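Local coordinates for protein putative isomerase (Sinorhizobium meliloti, PDB 2PPG) that is of unknown function but, as a putative isomerase, belongs to the mandelate racemase/muconate lactonizing enzyme family, with an N-terminal capping domain and a TIM-barrel domain, at residues V55-E60 with D129-D134; E249-L254 with V281-L286; R256-A259 with A264-V267. All coordinates share one frame; numbering follows the deposited sequence.

Contact 1 (V55-E60 with D129-D134); sequences VLVRIE and DIALWD
Ile-59 of strand 52-61 lays the outer part of its side chain against the methyl of Ala-131 on helix 119-140. The axes of the two short segments come within 8.2 Å of each other at a crossing angle of -39°. With CG1 beside the backbone N (chi1 -58°) and the chain extended beyond it, Ile-59 lays its CG1-CD1 bond alongside the alanine methyl: CG1 and CD1 each lie 3.6 Å from Ala-131 CB. The same CD1 reaches on to Leu-132, whose CD1 it meets at 3.9 Å, the two side chains lying obliquely to one another. Two residues earlier, on the same face of the strand, Val-57 adds a looser touch, its CG1 4.3 Å from Ala-131 CB. Arg-58 points away from the helix and forms a salt bridge within the strand, Arg-58 NH2 to Glu-60 OE1 3.2 Å, the carboxylate oxygen lying near the guanidinium plane. Leu-132 also packs on Ala-100 and Ile-103 of helix 100-109. This is the sheet-on-helix layering of the family's N-terminal domain. Because every contact across it joins methyl and methylene groups, cohesion here rests on buried apolar surface, without a hydrogen bond between the two segments.

Contact 2 (E249-L254 with V281-L286); sequences EDIDGL and VARRAL
Asp-252 and Arg-283 form the polar half of this contact, and Leu-254 with Ala-285 the apolar half. Arg-283 folds back through bends at chi2 and chi3 and brings the edge of its guanidinium to Asp-252, the carboxylate and guanidinium planes lying 48° apart. A single oxygen, OD1, serves as acceptor in the salt bridge: Arg-283 NH1 is modelled 2.4 Å from Asp-252 OD1, a doubtful, very short length, while NH2 of Arg-283 makes only a weak bond of 3.3 Å to Asp-252 OD1. The aliphatic part of the arginine is used as well, its CG lying 4.0 Å from CG2 of Ile-251.

Local caps satisfy backbone groups at both helix ends. Asp-250 is the N-cap of helix 251-260, its OD1 accepting from Gly-253 N at 2.8 Å from well above the carboxylate plane. On the other segment, a Schellman motif closes helix 274-282 at its C-terminal end: Arg-284, with positive phi, donates its N-H to Val-281 O, with 2.8 Å from Arg-284 N to that oxygen, and Ala-285 N bonds to Arg-280 O. The carboxylate of Glu-249 is taken up by Arg-112 and Tyr-108 of a third subunit.

Beside this polar pair, Leu-254 swings CG opposite its backbone N (chi1 -176°) and sets CD2 3.6 Å from Ala-285 CB. The contact thus brings the start of one outer barrel helix against the turn that ends the next, with Leu-254 touching Ile-265 and Val-267 of strand 264-267 and Ile-251 resting on Pro-279 and Arg-280 of helix 274-282.

Contact 3 (R256-A259 with A264-V267); sequences RVAA and AIAV
Ala-258 on helix 251-260 and Ile-265 on strand 264-267 bring their backbones closest, with 6.1 Å between the two CA atoms. Only a short connection separates these elements, which are the helix and second strand of a beta-alpha-beta unit begun by strand 241-243. It is the repeating construction of the TIM barrel: the chain runs up a strand, returns along an outer helix and enters the next strand parallel to the first.

Ile-265 supplies the whole strand side of the interface. Its first torsion puts CG1 beside the backbone N, and chi2 (-49°) then turns CD1 toward Val-257, whose side chain it crosses at about a right angle. On the helix side, Val-257 points at the strand and offers CG1, while Ala-258 meets the isoleucine with its CA and CB. The isoleucine therefore divides its longer branch between successive helix residues, CG1 going to Ala-258 and CD1 to Val-257, where Ile-265 CD1 lies 4.1 Å from Val-257 CG1. No hydrogen bond crosses between the segments, as expected where a helix covers a barrel strand whose backbone pairs within the sheet: Ala-264 and Ala-266 bond to Ala-242, Ala-266 also to Ala-244, and Ile-265 and Val-267 to Ile-288. Val-257 also reaches Ala-227 and Ile-231 of helix 224-234, the preceding helix of the barrel wall.

Consistent with the small side chain of Ala-258, the isoleucine comes right up to the helix backbone. Ile-265 CG1 lies 3.8 Å from Ala-258 CA, nearer than its 4.1 Å to the methyl CB of the same alanine.

Contacts 2 and 3 form one continuous region of the barrel domain, their centres about 8 Å apart, with contact 3 nested in the loop that contact 2 closes. Helix 251-260 serves both, and they touch directly: Leu-254 CD1 lies 3.6 Å from Ile-265 CG2, and Ala-285 O packs on Ala-258 CB at the same distance. Contact 1 belongs to the N-terminal domain; its centre is about 34 Å from that of contact 2 and about 35 Å from that of contact 3, on the opposite side of the chain's centre from the latter. In this superfamily the active site generally lies between these two domains, at the C-terminal ends of the barrel strands.

Contact 1 (V55-E60 with D129-D134)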
loop_
_atom_site.group_PDB
_atom_site.type_symbol
_atom_site.label_atom_id
_atom_site.label_comp_id
_atom_site.label_asym_id
_atom_site.label_seq_id
_atom_site.Cartn_x
_atom_site.Cartn_y
_atom_site.Cartn_z
ATOM N N VAL A 55 -41.564 16.312 6.643
ATOM C CA VAL A 55 -41.527 17.763 6.571
ATOM C C VAL A 55 -41.578 18.228 5.119
ATOM O O VAL A 55 -40.815 17.750 4.297
ATOM C CB VAL A 55 -40.284 18.346 7.300
ATOM C CG1 VAL A 55 -40.195 19.867 7.107
ATOM C CG2 VAL A 55 -40.311 17.973 8.782
ATOM N N LEU A 56 -42.498 19.144 4.820
ATOM C CA LEU A 56 -42.641 19.722 3.495
ATOM C C LEU A 56 -42.347 21.211 3.555
ATOM O O LEU A 56 -42.713 21.905 4.525
ATOM C CB LEU A 56 -44.051 19.528 2.942
ATOM C CG LEU A 56 -44.444 18.150 2.406
ATOM C CD1 LEU A 56 -44.843 17.164 3.525
ATOM C CD2 LEU A 56 -45.579 18.318 1.405
ATOM N N VAL A 57 -41.696 21.698 2.503
ATOM C CA VAL A 57 -41.339 23.083 2.403
ATOM C C VAL A 57 -42.003 23.613 1.146
ATOM O O VAL A 57 -42.031 22.933 0.117
ATOM C CB VAL A 57 -39.795 23.262 2.403
ATOM C CG1 VAL A 57 -39.374 24.486 1.640
ATOM C CG2 VAL A 57 -39.280 23.356 3.816
ATOM N N ARG A 58 -42.564 24.813 1.258
ATOM C CA ARG A 58 -43.228 25.485 0.158
ATOM C C ARG A 58 -42.524 26.813 -0.030
ATOM O O ARG A 58 -42.441 27.604 0.907
ATOM C CB ARG A 58 -44.693 25.718 0.513
ATOM C CG ARG A 58 -45.521 26.421 -0.539
ATOM C CD ARG A 58 -46.823 26.911 0.089
ATOM N NE ARG A 58 -47.773 27.378 -0.915
ATOM C CZ ARG A 58 -47.846 28.627 -1.367
ATOM N NH1 ARG A 58 -48.741 28.936 -2.286
ATOM N NH2 ARG A 58 -47.029 29.565 -0.905
ATOM N N ILE A 59 -42.001 27.043 -1.232
ATOM C CA ILE A 59 -41.222 28.238 -1.521
ATOM C C ILE A 59 -41.874 29.025 -2.648
ATOM O O ILE A 59 -42.203 28.462 -3.685
ATOM C CB ILE A 59 -39.748 27.892 -1.906
ATOM C CG1 ILE A 59 -39.077 27.100 -0.780
ATOM C CG2 ILE A 59 -38.957 29.165 -2.243
ATOM C CD1 ILE A 59 -37.571 26.974 -0.895
ATOM N N GLU A 60 -42.061 30.323 -2.435
ATOM C CA GLU A 60 -42.699 31.168 -3.428
ATOM C C GLU A 60 -41.799 32.319 -3.895
ATOM O O GLU A 60 -41.185 33.018 -3.082
ATOM C CB GLU A 60 -44.030 31.711 -2.892
ATOM C CG GLU A 60 -44.819 32.565 -3.890
ATOM C CD GLU A 60 -46.177 33.025 -3.353
ATOM O OE1 GLU A 60 -46.659 32.430 -2.359
ATOM O OE2 GLU A 60 -46.765 33.979 -3.927
ATOM N N ASP A 129 -33.496 22.648 -1.179
ATOM C CA ASP A 129 -32.904 22.369 -2.469
ATOM C C ASP A 129 -33.972 21.915 -3.450
ATOM O O ASP A 129 -34.065 22.424 -4.580
ATOM C CB ASP A 129 -31.811 21.305 -2.336
ATOM C CG ASP A 129 -30.924 21.226 -3.568
ATOM O OD1 ASP A 129 -30.186 22.219 -3.827
ATOM O OD2 ASP A 129 -30.976 20.171 -4.264
ATOM N N ILE A 130 -34.787 20.962 -3.016
ATOM C CA ILE A 130 -35.761 20.362 -3.916
ATOM C C ILE A 130 -36.756 21.426 -4.387
ATOM O O ILE A 130 -37.016 21.549 -5.585
ATOM C CB ILE A 130 -36.441 19.121 -3.283
ATOM C CG1 ILE A 130 -35.401 18.009 -3.090
ATOM C CG2 ILE A 130 -37.626 18.642 -4.132
ATOM C CD1 ILE A 130 -35.918 16.783 -2.344
ATOM N N ALA A 131 -37.257 22.230 -3.452
ATOM C CA ALA A 131 -38.191 23.309 -3.789
ATOM C C ALA A 131 -37.570 24.339 -4.737
ATOM O O ALA A 131 -38.231 24.838 -5.659
ATOM C CB ALA A 131 -38.703 23.976 -2.537
ATOM N N LEU A 132 -36.294 24.642 -4.515
ATOM C CA LEU A 132 -35.536 25.491 -5.438
ATOM C C LEU A 132 -35.492 24.905 -6.849
ATOM O O LEU A 132 -35.785 25.599 -7.829
ATOM C CB LEU A 132 -34.120 25.746 -4.911
ATOM C CG LEU A 132 -33.850 27.109 -4.245
ATOM C CD1 LEU A 132 -35.104 27.840 -3.757
ATOM C CD2 LEU A 132 -32.813 26.975 -3.125
ATOM N N TRP A 133 -35.141 23.628 -6.956
ATOM C CA TRP A 133 -35.059 23.005 -8.263
ATOM C C TRP A 133 -36.436 22.977 -8.906
ATOM O O TRP A 133 -36.577 23.212 -10.116
ATOM C CB TRP A 133 -34.477 21.604 -8.148
ATOM C CG TRP A 133 -32.985 21.616 -8.057
ATOM C CD1 TRP A 133 -32.227 21.471 -6.932
ATOM C CD2 TRP A 133 -32.068 21.808 -9.140
ATOM N NE1 TRP A 133 -30.896 21.558 -7.249
ATOM C CE2 TRP A 133 -30.769 21.760 -8.597
ATOM C CE3 TRP A 133 -32.220 22.003 -10.523
ATOM C CZ2 TRP A 133 -29.630 21.898 -9.385
ATOM C CZ3 TRP A 133 -31.095 22.143 -11.299
ATOM C CH2 TRP A 133 -29.813 22.088 -10.733
ATOM N N ASP A 134 -37.451 22.715 -8.085
ATOM C CA ASP A 134 -38.835 22.719 -8.544
ATOM C C ASP A 134 -39.178 24.052 -9.201
ATOM O O ASP A 134 -39.729 24.086 -10.302
ATOM C CB ASP A 134 -39.775 22.450 -7.370
ATOM C CG ASP A 134 -41.178 22.091 -7.816
ATOM O OD1 ASP A 134 -41.310 21.265 -8.761
ATOM O OD2 ASP A 134 -42.138 22.639 -7.208
#

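Contact 2 (E249-L254 with V281-L286)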
loop_
_atom_site.group_PDB
_atom_site.type_symbol
_atom_site.label_atom_id
_atom_site.label_comp_id
_atom_site.label_asym_id
_atom_site.label_seq_id
_atom_site.Cartn_x
_atom_site.Cartn_y
_atom_site.Cartn_z
ATOM N N GLU A 249 -20.310 3.198 10.146
ATOM C CA GLU A 249 -18.965 3.652 10.540
ATOM C C GLU A 249 -17.916 2.589 10.262
ATOM O O GLU A 249 -16.728 2.892 10.178
ATOM C CB GLU A 249 -18.918 4.064 12.017
ATOM C CG GLU A 249 -19.910 5.171 12.402
ATOM C CD GLU A 249 -21.302 4.652 12.804
ATOM O OE1 GLU A 249 -21.649 3.495 12.446
ATOM O OE2 GLU A 249 -22.051 5.405 13.478
ATOM N N ASP A 250 -18.365 1.347 10.089
ATOM C CA ASP A 250 -17.467 0.201 9.929
ATOM C C ASP A 250 -17.002 0.032 8.474
ATOM O O ASP A 250 -17.322 -0.973 7.806
ATOM C CB ASP A 250 -18.163 -1.061 10.446
ATOM C CG ASP A 250 -17.264 -2.284 10.464
ATOM O OD1 ASP A 250 -16.058 -2.184 10.150
ATOM O OD2 ASP A 250 -17.784 -3.366 10.794
ATOM N N ILE A 251 -16.229 1.015 8.008
ATOM C CA ILE A 251 -15.704 1.042 6.636
ATOM C C ILE A 251 -14.755 -0.121 6.308
ATOM O O ILE A 251 -14.813 -0.687 5.214
ATOM C CB ILE A 251 -15.040 2.399 6.301
ATOM C CG1 ILE A 251 -16.082 3.523 6.366
ATOM C CG2 ILE A 251 -14.380 2.347 4.914
ATOM C CD1 ILE A 251 -15.519 4.912 6.164
ATOM N N ASP A 252 -13.907 -0.482 7.265
ATOM C CA ASP A 252 -13.063 -1.664 7.145
ATOM C C ASP A 252 -13.866 -2.946 7.004
ATOM O O ASP A 252 -13.515 -3.817 6.203
ATOM C CB ASP A 252 -12.168 -1.803 8.379
ATOM C CG ASP A 252 -11.062 -0.785 8.411
ATOM O OD1 ASP A 252 -10.323 -0.676 7.411
ATOM O OD2 ASP A 252 -10.927 -0.102 9.443
ATOM N N GLY A 253 -14.922 -3.076 7.805
ATOM C CA GLY A 253 -15.764 -4.269 7.772
ATOM C C GLY A 253 -16.477 -4.404 6.442
ATOM O O GLY A 253 -16.523 -5.485 5.861
ATOM N N LEU A 254 -17.017 -3.295 5.951
ATOM C CA LEU A 254 -17.683 -3.269 4.653
ATOM C C LEU A 254 -16.719 -3.663 3.525
ATOM O O LEU A 254 -17.067 -4.452 2.628
ATOM C CB LEU A 254 -18.272 -1.879 4.400
ATOM C CG LEU A 254 -19.097 -1.660 3.134
ATOM C CD1 LEU A 254 -20.434 -2.361 3.273
ATOM C CD2 LEU A 254 -19.305 -0.177 2.865
ATOM N N VAL A 281 -15.753 4.257 -1.670
ATOM C CA VAL A 281 -15.270 3.824 -2.988
ATOM C C VAL A 281 -13.756 3.649 -2.971
ATOM O O VAL A 281 -13.225 2.715 -3.584
ATOM C CB VAL A 281 -15.726 4.726 -4.186
ATOM C CG1 VAL A 281 -16.995 5.484 -3.853
ATOM C CG2 VAL A 281 -14.622 5.660 -4.643
ATOM N N ALA A 282 -13.077 4.521 -2.228
ATOM C CA ALA A 282 -11.635 4.411 -2.030
ATOM C C ALA A 282 -11.273 3.027 -1.522
ATOM O O ALA A 282 -10.294 2.450 -1.966
ATOM C CB ALA A 282 -11.129 5.490 -1.062
ATOM N N ARG A 283 -12.071 2.478 -0.610
ATOM C CA ARG A 283 -11.796 1.134 -0.096
ATOM C C ARG A 283 -12.393 0.000 -0.933
ATOM O O ARG A 283 -12.408 -1.148 -0.489
ATOM C CB ARG A 283 -12.234 1.007 1.363
ATOM C CG ARG A 283 -11.323 1.715 2.358
ATOM C CD ARG A 283 -9.959 1.024 2.514
ATOM N NE ARG A 283 -10.029 -0.386 2.929
ATOM C CZ ARG A 283 -10.250 -0.797 4.181
ATOM N NH1 ARG A 283 -10.448 0.097 5.146
ATOM N NH2 ARG A 283 -10.282 -2.101 4.471
ATOM N N ARG A 284 -12.871 0.324 -2.135
ATOM C CA ARG A 284 -13.570 -0.634 -3.009
ATOM C C ARG A 284 -14.694 -1.363 -2.270
ATOM O O ARG A 284 -14.866 -2.583 -2.399
ATOM C CB ARG A 284 -12.594 -1.641 -3.641
ATOM C CG ARG A 284 -11.688 -1.057 -4.727
ATOM N N ALA A 285 -15.471 -0.602 -1.504
ATOM C CA ALA A 285 -16.406 -1.201 -0.558
ATOM C C ALA A 285 -17.842 -1.426 -1.074
ATOM O O ALA A 285 -18.623 -2.125 -0.419
ATOM C CB ALA A 285 -16.405 -0.393 0.749
ATOM N N LEU A 286 -18.191 -0.858 -2.232
ATOM C CA LEU A 286 -19.550 -1.007 -2.768
ATOM C C LEU A 286 -19.626 -1.178 -4.272
ATOM O O LEU A 286 -18.926 -0.498 -5.014
ATOM C CB LEU A 286 -20.431 0.188 -2.373
ATOM C CG LEU A 286 -20.098 1.531 -3.024
ATOM C CD1 LEU A 286 -21.229 2.514 -2.879
ATOM C CD2 LEU A 286 -18.825 2.088 -2.430
#

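Contact 3 (R256-A259 with A264-V267)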
loop_
_atom_site.group_PDB
_atom_site.type_symbol
_atom_site.label_atom_id
_atom_site.label_comp_id
_atom_site.label_asym_id
_atom_site.label_seq_id
_atom_site.Cartn_x
_atom_site.Cartn_y
_atom_site.Cartn_z
ATOM N N ARG A 256 -14.084 -5.538 3.721
ATOM C CA ARG A 256 -13.769 -6.956 3.857
ATOM C C ARG A 256 -14.918 -7.855 3.398
ATOM O O ARG A 256 -14.677 -8.885 2.782
ATOM C CB ARG A 256 -13.379 -7.289 5.302
ATOM C CG ARG A 256 -13.616 -8.750 5.670
ATOM C CD ARG A 256 -12.429 -9.654 5.338
ATOM N NE ARG A 256 -11.617 -9.910 6.530
ATOM C CZ ARG A 256 -10.333 -9.591 6.651
ATOM N NH1 ARG A 256 -9.700 -9.860 7.780
ATOM N NH2 ARG A 256 -9.677 -9.021 5.645
ATOM N N VAL A 257 -16.152 -7.461 3.709
ATOM C CA VAL A 257 -17.350 -8.147 3.216
ATOM C C VAL A 257 -17.390 -8.081 1.687
ATOM O O VAL A 257 -17.548 -9.112 1.017
ATOM C CB VAL A 257 -18.658 -7.524 3.779
ATOM C CG1 VAL A 257 -19.844 -8.224 3.217
ATOM C CG2 VAL A 257 -18.712 -7.612 5.289
ATOM N N ALA A 258 -17.221 -6.876 1.133
ATOM C CA ALA A 258 -17.195 -6.694 -0.327
ATOM C C ALA A 258 -16.179 -7.624 -0.994
ATOM O O ALA A 258 -16.476 -8.248 -2.020
ATOM C CB ALA A 258 -16.912 -5.253 -0.690
ATOM N N ALA A 259 -14.996 -7.726 -0.385
ATOM C CA ALA A 259 -13.920 -8.566 -0.904
ATOM C C ALA A 259 -14.156 -10.062 -0.697
ATOM O O ALA A 259 -13.612 -10.871 -1.440
ATOM C CB ALA A 259 -12.577 -8.153 -0.305
ATOM N N ALA A 264 -22.899 -8.411 -4.939
ATOM C CA ALA A 264 -22.818 -6.971 -4.989
ATOM C C ALA A 264 -23.236 -6.367 -3.638
ATOM O O ALA A 264 -24.210 -6.802 -3.039
ATOM C CB ALA A 264 -23.693 -6.478 -6.094
ATOM N N ILE A 265 -22.482 -5.385 -3.156
ATOM C CA ILE A 265 -22.750 -4.792 -1.850
ATOM C C ILE A 265 -23.325 -3.406 -2.029
ATOM O O ILE A 265 -22.740 -2.585 -2.734
ATOM C CB ILE A 265 -21.470 -4.687 -0.976
ATOM C CG1 ILE A 265 -20.896 -6.075 -0.673
ATOM C CG2 ILE A 265 -21.756 -3.937 0.311
ATOM C CD1 ILE A 265 -21.897 -7.049 -0.182
ATOM N N ALA A 266 -24.462 -3.151 -1.384
ATOM C CA ALA A 266 -25.197 -1.903 -1.591
ATOM C C ALA A 266 -25.291 -1.099 -0.320
ATOM O O ALA A 266 -25.670 -1.639 0.729
ATOM C CB ALA A 266 -26.587 -2.194 -2.118
ATOM N N VAL A 267 -24.947 0.188 -0.415
ATOM C CA VAL A 267 -25.016 1.101 0.725
ATOM C C VAL A 267 -25.357 2.487 0.234
ATOM O O VAL A 267 -25.327 2.728 -0.969
ATOM C CB VAL A 267 -23.677 1.158 1.514
ATOM C CG1 VAL A 267 -23.372 -0.196 2.144
ATOM C CG2 VAL A 267 -22.511 1.620 0.618
#